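Local atomic coordinates of amphinase-2 (Rana pipiens, PDB entry 2P6Z), a protein that cleaves RNA as a cytotoxic endonuclease of the pancreatic ribonuclease family, acting on poly(U), poly(C) and the dinucleotides CpA and UpA. Residues 73-78 with 95-100. Numbering follows the deposited sequence. Where two conformers were deposited one is given.
Sequences QQFTLT and NFICIT. With NA (sodium ion), chain C.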
# COMPACT_ATOMS: atom_id res chain seq x y z
N GLN A 73 10.31 -8.67 6.29
CA GLN A 73 9.59 -8.54 7.55
C GLN A 73 8.11 -8.33 7.30
O GLN A 73 7.68 -7.99 6.19
CB GLN A 73 10.19 -7.43 8.42
CG GLN A 73 11.50 -7.86 9.08
CD GLN A 73 12.16 -6.77 9.89
OE1 GLN A 73 13.35 -6.51 9.72
NE2 GLN A 73 11.41 -6.13 10.78
N GLN A 74 7.31 -8.56 8.34
CA GLN A 74 5.87 -8.34 8.23
C GLN A 74 5.55 -6.88 8.53
O GLN A 74 6.28 -6.20 9.25
CB GLN A 74 5.10 -9.26 9.17
CG GLN A 74 5.26 -10.73 8.84
CD GLN A 74 4.43 -11.61 9.72
OE1 GLN A 74 3.21 -11.46 9.81
NE2 GLN A 74 5.07 -12.55 10.38
N PHE A 75 4.44 -6.41 7.96
CA PHE A 75 3.99 -5.04 8.17
C PHE A 75 2.60 -5.09 8.74
O PHE A 75 1.87 -6.06 8.51
CB PHE A 75 3.97 -4.26 6.84
CG PHE A 75 5.33 -3.87 6.34
CD1 PHE A 75 6.01 -4.66 5.41
CD2 PHE A 75 5.94 -2.70 6.78
CE1 PHE A 75 7.27 -4.31 4.95
CE2 PHE A 75 7.19 -2.33 6.32
CZ PHE A 75 7.87 -3.14 5.41
N THR A 76 2.23 -4.07 9.51
CA THR A 76 0.84 -3.87 9.90
C THR A 76 0.07 -3.31 8.70
O THR A 76 0.48 -2.29 8.10
CB THR A 76 0.72 -2.91 11.10
OG1 THR A 76 1.44 -3.44 12.22
CG2 THR A 76 -0.73 -2.77 11.49
N LEU A 77 -1.03 -3.97 8.36
CA LEU A 77 -1.82 -3.66 7.17
C LEU A 77 -3.29 -3.42 7.50
O LEU A 77 -3.91 -4.23 8.20
CB LEU A 77 -1.73 -4.81 6.15
CG LEU A 77 -0.37 -5.34 5.71
CD1 LEU A 77 -0.57 -6.57 4.83
CD2 LEU A 77 0.45 -4.26 4.99
N THR A 78 -3.86 -2.35 6.97
CA THR A 78 -5.30 -2.14 7.04
C THR A 78 -5.90 -2.46 5.68
O THR A 78 -5.41 -1.97 4.67
CB THR A 78 -5.68 -0.71 7.46
OG1 THR A 78 -5.30 -0.51 8.82
CG2 THR A 78 -7.20 -0.48 7.35
N ASN A 95 1.30 -9.01 7.94
CA ASN A 95 1.74 -9.97 6.94
C ASN A 95 2.90 -9.38 6.16
O ASN A 95 3.15 -8.17 6.21
CB ASN A 95 0.59 -10.36 5.99
CG ASN A 95 0.79 -11.73 5.36
OD1 ASN A 95 1.85 -12.33 5.45
ND2 ASN A 95 -0.25 -12.22 4.69
N PHE A 96 3.60 -10.25 5.45
CA PHE A 96 4.55 -9.84 4.45
C PHE A 96 3.74 -9.20 3.32
O PHE A 96 2.51 -9.37 3.24
CB PHE A 96 5.34 -11.04 3.92
CG PHE A 96 6.04 -11.83 5.00
CD1 PHE A 96 5.48 -13.01 5.48
CD2 PHE A 96 7.26 -11.40 5.52
CE1 PHE A 96 6.12 -13.75 6.49
CE2 PHE A 96 7.91 -12.13 6.53
CZ PHE A 96 7.34 -13.30 7.01
N ILE A 97 4.43 -8.45 2.47
CA ILE A 97 3.80 -7.94 1.26
C ILE A 97 4.66 -8.28 0.05
O ILE A 97 5.86 -8.52 0.17
CB ILE A 97 3.54 -6.41 1.32
CG1 ILE A 97 4.85 -5.63 1.57
CG2 ILE A 97 2.45 -6.11 2.35
CD1 ILE A 97 4.67 -4.09 1.54
N CYS A 98 4.01 -8.29 -1.12
CA CYS A 98 4.67 -8.50 -2.39
C CYS A 98 4.48 -7.25 -3.24
O CYS A 98 3.34 -6.86 -3.51
CB CYS A 98 4.03 -9.71 -3.10
SG CYS A 98 4.72 -10.04 -4.72
N ILE A 99 5.58 -6.62 -3.63
CA ILE A 99 5.51 -5.39 -4.45
C ILE A 99 6.30 -5.54 -5.73
O ILE A 99 7.19 -6.39 -5.83
CB ILE A 99 5.98 -4.12 -3.66
CG1 ILE A 99 7.43 -4.28 -3.19
CG2 ILE A 99 5.04 -3.83 -2.50
CD1 ILE A 99 8.05 -3.02 -2.63
N THR A 100 5.97 -4.72 -6.73
CA THR A 100 6.81 -4.63 -7.91
C THR A 100 7.83 -3.54 -7.65
O THR A 100 7.45 -2.40 -7.35
CB THR A 100 6.00 -4.24 -9.16
OG1 THR A 100 4.84 -5.07 -9.26
CG2 THR A 100 6.86 -4.37 -10.42
NA NA C . 0.58 -12.25 10.67
O HOH W 1 1.77 -12.56 12.71
O HOH W 2 -0.22 -13.65 8.95
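F75 and N95 form an antiparallel hydrogen-bonded pair, their backbones joined by two bonds, F75 N to N95 O (2.8 Å) and N95 N to F75 O (3.1 Å), and amphinase-2 here offers a worked example of an antiparallel pair at the point where two strands part.

The tightly packed part is apolar. L77 CD2 meets I97 CG2 at 3.8 Å, while its other methyl, CD1, reaches N95 CB. I97 carries CG1 between its backbone N and carbonyl carbon (chi1 58°), which brings that branch to F75 CD1, 4.1 Å away, the two side chains crossing at about a right angle.

The solvent side is no barer but is built differently: the exposed Q74 lays its CG methylene over the centre of the F96 ring, 3.7 Å from the centroid, a CH-pi contact almost on the ring normal. Beyond CG the chain runs extended (chi2 -177°) and presents OE1 to the sodium ion at 2.9 Å; two waters and T94 O also bind the metal. K114 makes a cation-pi contact with the same ring. Replacing F96 by an alanine would probably deprive the Q74 methylene of its aromatic platform, leaving the metal-binding amide freer to turn and K114 without its ring partner.

Both segments belong to the long hairpin of strands 75-84 and 87-102 in the pancreatic ribonuclease fold. F75, L77 and I97 all pack on I49 of strand 45-50, whereas the side chains of C98, which is joined to C115 by a disulfide, and of T100 touch strand 105-112.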